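Local structure of erythrocyte membrane protein 1 (Plasmodium falciparum, 2XU0) at residues Leu26-Ile29 with Gly30-Ile33; Lys32-Asn35 with Gln36-Lys40; Lys415-Tyr418 with Glu419-Lys423. The protein probably binds receptors on the host cell surface, and is represented here by its N-terminal segment and first Duffy-binding-like domain, a region involved in rosetting. The protein carries 10 engineered substitutions. One frame throughout, in Å; residues are numbered along the deposited sequence.

Contact 1 of 3, residues Leu26-Ile29 with Gly30-Ile33; sequences LENI and GIKI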
loop_
_atom_site.group_PDB
_atom_site.type_symbol
_atom_site.label_atom_id
_atom_site.label_comp_id
_atom_site.label_asym_id
_atom_site.label_seq_id
_atom_site.Cartn_x
_atom_site.Cartn_y
_atom_site.Cartn_z
ATOM N N LEU A 26 10.473 7.483 1.742
ATOM C CA LEU A 26 9.394 7.969 2.610
ATOM C C LEU A 26 9.652 7.594 4.057
ATOM O O LEU A 26 9.395 8.411 4.940
ATOM C CB LEU A 26 7.990 7.489 2.131
ATOM C CG LEU A 26 7.544 7.874 0.699
ATOM C CD1 LEU A 26 6.363 7.004 0.232
ATOM C CD2 LEU A 26 7.205 9.328 0.587
ATOM N N GLU A 27 10.138 6.361 4.306
ATOM C CA GLU A 27 10.497 5.860 5.644
ATOM C C GLU A 27 11.584 6.773 6.261
ATOM O O GLU A 27 11.547 7.096 7.464
ATOM C CB GLU A 27 11.069 4.435 5.540
ATOM C CG GLU A 27 10.027 3.333 5.529
ATOM C CD GLU A 27 9.521 2.931 6.892
ATOM O OE1 GLU A 27 9.707 3.702 7.858
ATOM O OE2 GLU A 27 8.870 1.871 6.979
ATOM N N ASN A 28 12.516 7.206 5.435
ATOM C CA ASN A 28 13.563 8.098 5.913
ATOM C C ASN A 28 13.044 9.467 6.319
ATOM O O ASN A 28 13.513 10.022 7.314
ATOM C CB ASN A 28 14.750 8.141 4.998
ATOM C CG ASN A 28 15.601 6.903 5.125
ATOM O OD1 ASN A 28 16.074 6.560 6.209
ATOM N ND2 ASN A 28 15.778 6.184 4.035
ATOM N N ILE A 29 12.021 9.966 5.628
ATOM C CA ILE A 29 11.420 11.236 6.041
ATOM C C ILE A 29 10.532 10.989 7.260
ATOM O O ILE A 29 10.553 11.793 8.176
ATOM C CB ILE A 29 10.719 11.986 4.869
ATOM C CG1 ILE A 29 11.726 12.276 3.748
ATOM C CG2 ILE A 29 10.061 13.274 5.381
ATOM C CD1 ILE A 29 11.077 12.591 2.377
ATOM N N GLY A 30 9.852 9.830 7.299
ATOM C CA GLY A 30 9.021 9.404 8.424
ATOM C C GLY A 30 9.766 9.367 9.749
ATOM O O GLY A 30 9.205 9.739 10.784
ATOM N N ILE A 31 11.021 8.894 9.733
ATOM C CA ILE A 31 11.914 8.839 10.907
ATOM C C ILE A 31 12.093 10.253 11.445
ATOM O O ILE A 31 12.023 10.448 12.654
ATOM C CB ILE A 31 13.339 8.287 10.538
ATOM C CG1 ILE A 31 13.300 6.812 10.248
ATOM C CG2 ILE A 31 14.358 8.568 11.680
ATOM C CD1 ILE A 31 14.596 6.276 9.883
ATOM N N LYS A 32 12.386 11.225 10.546
ATOM C CA LYS A 32 12.597 12.613 10.952
ATOM C C LYS A 32 11.332 13.182 11.591
ATOM O O LYS A 32 11.429 13.778 12.660
ATOM C CB LYS A 32 13.049 13.478 9.775
ATOM C CG LYS A 32 14.388 13.099 9.191
ATOM C CD LYS A 32 15.000 14.298 8.462
ATOM C CE LYS A 32 16.376 14.006 7.911
ATOM N NZ LYS A 32 16.319 13.211 6.652
ATOM N N ILE A 33 10.146 12.931 10.984
ATOM C CA ILE A 33 8.863 13.385 11.530
ATOM C C ILE A 33 8.605 12.793 12.937
ATOM O O ILE A 33 8.234 13.520 13.862
ATOM C CB ILE A 33 7.691 13.106 10.545
ATOM C CG1 ILE A 33 7.928 13.719 9.151
ATOM C CG2 ILE A 33 6.327 13.501 11.135
ATOM C CD1 ILE A 33 8.313 15.282 9.082
#

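Contact 2 of 3, residues Lys32-Asn35 with Gln36-Lys40; sequences KIYN and QEIKK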
loop_
_atom_site.group_PDB
_atom_site.type_symbol
_atom_site.label_atom_id
_atom_site.label_comp_id
_atom_site.label_asym_id
_atom_site.label_seq_id
_atom_site.Cartn_x
_atom_site.Cartn_y
_atom_site.Cartn_z
ATOM N N LYS A 32 12.386 11.225 10.546
ATOM C CA LYS A 32 12.597 12.613 10.952
ATOM C C LYS A 32 11.332 13.182 11.591
ATOM O O LYS A 32 11.429 13.778 12.660
ATOM C CB LYS A 32 13.049 13.478 9.775
ATOM C CG LYS A 32 14.388 13.099 9.191
ATOM C CD LYS A 32 15.000 14.298 8.462
ATOM C CE LYS A 32 16.376 14.006 7.911
ATOM N NZ LYS A 32 16.319 13.211 6.652
ATOM N N ILE A 33 10.146 12.931 10.984
ATOM C CA ILE A 33 8.863 13.385 11.530
ATOM C C ILE A 33 8.605 12.793 12.937
ATOM O O ILE A 33 8.234 13.520 13.862
ATOM C CB ILE A 33 7.691 13.106 10.545
ATOM C CG1 ILE A 33 7.928 13.719 9.151
ATOM C CG2 ILE A 33 6.327 13.501 11.135
ATOM C CD1 ILE A 33 8.313 15.282 9.082
ATOM N N TYR A 34 8.822 11.481 13.084
ATOM C CA TYR A 34 8.638 10.779 14.348
ATOM C C TYR A 34 9.571 11.386 15.408
ATOM O O TYR A 34 9.129 11.643 16.525
ATOM C CB TYR A 34 8.868 9.262 14.173
ATOM C CG TYR A 34 8.886 8.488 15.476
ATOM C CD1 TYR A 34 10.090 8.106 16.067
ATOM C CD2 TYR A 34 7.706 8.217 16.165
ATOM C CE1 TYR A 34 10.114 7.422 17.285
ATOM C CE2 TYR A 34 7.719 7.553 17.394
ATOM C CZ TYR A 34 8.928 7.160 17.950
ATOM O OH TYR A 34 8.949 6.494 19.150
ATOM N N ASN A 35 10.845 11.605 15.045
ATOM C CA ASN A 35 11.866 12.208 15.921
ATOM C C ASN A 35 11.472 13.599 16.410
ATOM O O ASN A 35 11.606 13.869 17.599
ATOM C CB ASN A 35 13.220 12.254 15.228
ATOM C CG ASN A 35 13.925 10.934 15.199
ATOM O OD1 ASN A 35 13.614 10.021 15.956
ATOM N ND2 ASN A 35 14.900 10.801 14.308
ATOM N N GLN A 36 10.937 14.456 15.520
ATOM C CA GLN A 36 10.471 15.798 15.908
ATOM C C GLN A 36 9.348 15.692 16.925
ATOM O O GLN A 36 9.318 16.451 17.890
ATOM C CB GLN A 36 9.958 16.599 14.692
ATOM C CG GLN A 36 11.051 17.218 13.824
ATOM C CD GLN A 36 10.558 17.549 12.425
ATOM O OE1 GLN A 36 11.206 17.221 11.429
ATOM N NE2 GLN A 36 9.402 18.198 12.300
ATOM N N GLU A 37 8.423 14.756 16.695
ATOM C CA GLU A 37 7.247 14.532 17.516
ATOM C C GLU A 37 7.529 14.015 18.920
ATOM O O GLU A 37 6.755 14.294 19.832
ATOM C CB GLU A 37 6.291 13.606 16.779
ATOM C CG GLU A 37 5.423 14.348 15.763
ATOM C CD GLU A 37 4.581 15.491 16.305
ATOM O OE1 GLU A 37 3.831 15.273 17.283
ATOM O OE2 GLU A 37 4.677 16.611 15.754
ATOM N N ILE A 38 8.613 13.263 19.097
ATOM C CA ILE A 38 8.975 12.709 20.394
ATOM C C ILE A 38 10.089 13.525 21.064
ATOM O O ILE A 38 10.524 13.166 22.161
ATOM C CB ILE A 38 9.306 11.186 20.328
ATOM C CG1 ILE A 38 10.622 10.892 19.578
ATOM C CG2 ILE A 38 8.114 10.360 19.809
ATOM C CD1 ILE A 38 11.276 9.593 19.980
ATOM N N LYS A 39 10.556 14.610 20.398
ATOM C CA LYS A 39 11.640 15.447 20.912
ATOM C C LYS A 39 11.235 16.154 22.192
ATOM O O LYS A 39 11.975 16.105 23.166
ATOM C CB LYS A 39 12.145 16.457 19.860
ATOM C CG LYS A 39 13.556 16.955 20.193
ATOM C CD LYS A 39 13.934 18.252 19.488
ATOM C CE LYS A 39 14.969 19.056 20.257
ATOM N NZ LYS A 39 16.254 18.324 20.456
ATOM N N LYS A 40 10.073 16.809 22.175
ATOM C CA LYS A 40 9.523 17.544 23.303
ATOM C C LYS A 40 8.927 16.596 24.341
ATOM O O LYS A 40 8.167 15.681 23.995
ATOM C CB LYS A 40 8.493 18.607 22.841
ATOM C CG LYS A 40 7.231 18.086 22.104
ATOM C CD LYS A 40 7.415 17.797 20.584
ATOM C CE LYS A 40 7.756 19.004 19.721
ATOM N NZ LYS A 40 6.688 20.046 19.737
#

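Contact 3 of 3, residues Lys415-Tyr418 with Glu419-Lys423; sequences KEFY and ENLDK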
loop_
_atom_site.group_PDB
_atom_site.type_symbol
_atom_site.label_atom_id
_atom_site.label_comp_id
_atom_site.label_asym_id
_atom_site.label_seq_id
_atom_site.Cartn_x
_atom_site.Cartn_y
_atom_site.Cartn_z
ATOM N N LYS A 415 2.268 19.021 6.707
ATOM C CA LYS A 415 3.124 20.137 6.260
ATOM C C LYS A 415 4.625 19.860 6.333
ATOM O O LYS A 415 5.276 19.954 5.301
ATOM C CB LYS A 415 2.767 21.453 6.967
ATOM C CG LYS A 415 3.160 22.688 6.178
ATOM C CD LYS A 415 2.860 23.954 6.947
ATOM C CE LYS A 415 2.843 25.163 6.043
ATOM N NZ LYS A 415 2.581 26.412 6.808
ATOM N N GLU A 416 5.169 19.471 7.514
ATOM C CA GLU A 416 6.610 19.184 7.655
ATOM C C GLU A 416 7.085 18.109 6.692
ATOM O O GLU A 416 8.213 18.214 6.199
ATOM C CB GLU A 416 6.997 18.798 9.088
ATOM C CG GLU A 416 7.053 19.954 10.075
ATOM C CD GLU A 416 8.236 20.899 9.951
ATOM O OE1 GLU A 416 8.093 22.074 10.359
ATOM O OE2 GLU A 416 9.306 20.469 9.460
ATOM N N PHE A 417 6.247 17.060 6.433
ATOM C CA PHE A 417 6.651 15.980 5.511
ATOM C C PHE A 417 6.856 16.511 4.095
ATOM O O PHE A 417 7.894 16.254 3.489
ATOM C CB PHE A 417 5.634 14.832 5.500
ATOM C CG PHE A 417 6.220 13.568 4.932
ATOM C CD1 PHE A 417 6.621 12.532 5.770
ATOM C CD2 PHE A 417 6.300 13.376 3.554
ATOM C CE1 PHE A 417 7.130 11.352 5.240
ATOM C CE2 PHE A 417 6.816 12.196 3.025
ATOM C CZ PHE A 417 7.249 11.203 3.872
ATOM N N TYR A 418 5.869 17.247 3.576
ATOM C CA TYR A 418 5.947 17.840 2.238
ATOM C C TYR A 418 7.091 18.880 2.178
ATOM O O TYR A 418 7.733 18.977 1.136
ATOM C CB TYR A 418 4.581 18.348 1.741
ATOM C CG TYR A 418 3.662 17.225 1.299
ATOM C CD1 TYR A 418 3.822 16.609 0.059
ATOM C CD2 TYR A 418 2.611 16.797 2.107
ATOM C CE1 TYR A 418 2.988 15.559 -0.342
ATOM C CE2 TYR A 418 1.755 15.771 1.703
ATOM C CZ TYR A 418 1.954 15.147 0.483
ATOM O OH TYR A 418 1.131 14.111 0.099
ATOM N N GLU A 419 7.436 19.538 3.329
ATOM C CA GLU A 419 8.582 20.471 3.428
ATOM C C GLU A 419 9.865 19.662 3.108
ATOM O O GLU A 419 10.664 20.086 2.282
ATOM C CB GLU A 419 8.677 21.078 4.855
ATOM C CG GLU A 419 8.547 22.593 4.917
ATOM C CD GLU A 419 7.470 23.125 5.846
ATOM O OE1 GLU A 419 7.547 22.864 7.070
ATOM O OE2 GLU A 419 6.574 23.850 5.359
ATOM N N ASN A 420 10.013 18.464 3.713
ATOM C CA ASN A 420 11.149 17.570 3.489
ATOM C C ASN A 420 11.254 17.018 2.075
ATOM O O ASN A 420 12.367 16.853 1.601
ATOM C CB ASN A 420 11.176 16.442 4.503
ATOM C CG ASN A 420 11.883 16.834 5.764
ATOM O OD1 ASN A 420 13.110 16.718 5.868
ATOM N ND2 ASN A 420 11.131 17.355 6.729
ATOM N N LEU A 421 10.120 16.693 1.414
ATOM C CA LEU A 421 10.101 16.198 0.026
ATOM C C LEU A 421 10.646 17.267 -0.903
ATOM O O LEU A 421 11.377 16.958 -1.846
ATOM C CB LEU A 421 8.665 15.858 -0.437
ATOM C CG LEU A 421 8.098 14.513 -0.071
ATOM C CD1 LEU A 421 6.648 14.452 -0.458
ATOM C CD2 LEU A 421 8.876 13.372 -0.746
ATOM N N ASP A 422 10.242 18.513 -0.651
ATOM C CA ASP A 422 10.659 19.707 -1.384
ATOM C C ASP A 422 12.154 19.956 -1.242
ATOM O O ASP A 422 12.797 20.217 -2.253
ATOM C CB ASP A 422 9.872 20.934 -0.914
ATOM C CG ASP A 422 10.338 22.227 -1.548
ATOM O OD1 ASP A 422 9.966 22.486 -2.712
ATOM O OD2 ASP A 422 11.044 23.000 -0.864
ATOM N N LYS A 423 12.704 19.864 -0.002
ATOM C CA LYS A 423 14.128 20.034 0.305
ATOM C C LYS A 423 14.967 19.083 -0.538
ATOM O O LYS A 423 16.025 19.473 -1.032
ATOM C CB LYS A 423 14.412 19.832 1.806
ATOM C CG LYS A 423 14.285 21.121 2.612
ATOM C CD LYS A 423 14.416 20.874 4.111
ATOM C CE LYS A 423 13.840 22.010 4.919
ATOM N NZ LYS A 423 13.573 21.595 6.319
#

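Contact 1 of 3, residues Leu26-Ile29 with Gly30-Ile33
Gly30 N donates to Leu26 O at 2.8 Å, and one residue on Ile31 N donates to Glu27 O at 2.9 Å. A third bond runs from Ile33 N to Ile29 O at 3.1 Å. These are the i to i+4 bonds of an alpha-helix. Helix 22-39 belongs to the N-terminal segment of PfEMP1, which packs here against the Duffy-binding-like fold. Ile31 and Asn28 lie side by side and point the same way. The CD1 methyl of Ile31 comes 4.0 Å from Asn28 OD1, while its CG1 rests 3.3 Å from Glu27 O. That CG1 stands anti to the carbonyl carbon (chi1 -72°), which lays the branch back along the preceding turn. The amide of Asn28 is satisfied at both ends: OD1 accepts from Arg280 and ND2 donates to Lys281 O. The buried carboxylate of Glu27 is likewise held, with OE2 bonded to Tyr278 OH and Thr304 OG1 and OE1 taking the backbone N-H of Tyr305. This many partners should fix its rotation. On another side of the helix, Ile29 CG2 lies 4.4 Å from Ile33 CG1, and both isoleucines touch Phe417 of helix 415-423.

Contact 2 of 3, residues Lys32-Asn35 with Gln36-Lys40
Ile38 lies over one face of the Tyr34 ring. The pair sits one turn apart towards the C-terminal end of helix 22-39, in the N-terminal segment of PfEMP1. It is a CH-pi contact of the i to i+4 kind. CG2 of Ile38 stands 4.1 Å from the centroid of the Tyr34 ring, 27° off the ring normal. CD1 of Ile38 lies on the same side of the ring, 3.7 Å from Tyr34 CE1. Two branches of one isoleucine therefore touch different parts of the ring. With its CG anti to the backbone N (chi1 172°), Tyr34 carries the ring towards the Ile38 side chain one turn on. CG1 of Ile38 lies between its own backbone N and carbonyl carbon (chi1 69°), which leaves CG2 and CD1 both able to reach the tyrosine. Around the pair, Tyr34 also meets Tyr308 edge-to-face and packs against Tyr305, while Ile38 touches Thr258 of helix 249-268.

The backbone bonds remain regular up to Glu37. Gln36 N donates to Lys32 O at 3.0 Å, and Glu37 N to Ile33 O at 3.1 Å. At Ile38 the pattern changes. Its N-H makes a bent bond to Tyr34 O at 3.1 Å and a second, weak bond to Asn35 O, so one donor is shared between two carbonyls. A glycerol, probably from the crystallisation liquor, hydrogen-bonds to Glu37 O and Lys40 O. On another side of the helix, Gln36 runs extended beyond CG and crosses Ile33 at an angle, its OE1 4.2 Å from Ile33 CD1.

Contact 3 of 3, residues Lys415-Tyr418 with Glu419-Lys423
Asn420 bonds twice to the backbone of the preceding turn. Its N and its ND2 each donate to Glu416 O at 3.1 Å, and they reach that oxygen from opposite faces of the carbonyl plane. The ND2 bond is the straighter, at 162°, and its acceptor lies in the amide plane of Asn420. This second bond holds the amide turned back over the helix. Leu421 lies beside Tyr418 and crosses Phe417 obliquely. Its CD1 packs 3.6 Å from Tyr418 CD1, and its CG lies 4.1 Å from Phe417 CE2. The two rings leave the helix differently. CG of Phe417 is anti to the backbone N (chi1 -162°), whereas CG of Tyr418 is anti to the carbonyl carbon (chi1 -75°). They thus reach different neighbours while both meet Leu421. Glu419 is modelled in two conformers, so its side-chain contacts are doubtful. In the one described, OE2 lies 3.7 Å from Lys415 CG, across the extended lysine chain, and appears to accept from Trp405 NE1. Its OE1 is then 3.4 Å from Glu416 OE1, the carboxylate planes nearly perpendicular. Lys415 NZ bonds to Asn410 O. The short helix 415-423 belongs to the C-terminal subdomain of the Duffy-binding-like domain. Phe417 faces helix 22-39 and helix 311-338, whereas Tyr418 packs against helices 311-338 and 371-407.

Contacts 1 and 2 are overlapping parts of helix 22-39, with centres about 10 Å apart, and share Lys32 and Ile33. Contact 3 lies on helix 415-423; its centre is about 10 Å from that of contact 1 and about 15 Å from that of contact 2. It joins the N-terminal segment to the C-terminal subdomain by packing. Ile29 CG2 lies 3.5 Å from both Asn420 CB and Phe417 CE1. Further along, Ile33 CD1 meets Glu416 CB at 3.8 Å, and Gln36 NE2 lies 3.6 Å from Glu416 OE2. Contacts 1 and 2 are away from the magnesium and proline sites. In contact 3, the Tyr418 side chain is about 12 Å from that of Asn121, a magnesium ligand, and about 14 Å from the bound proline.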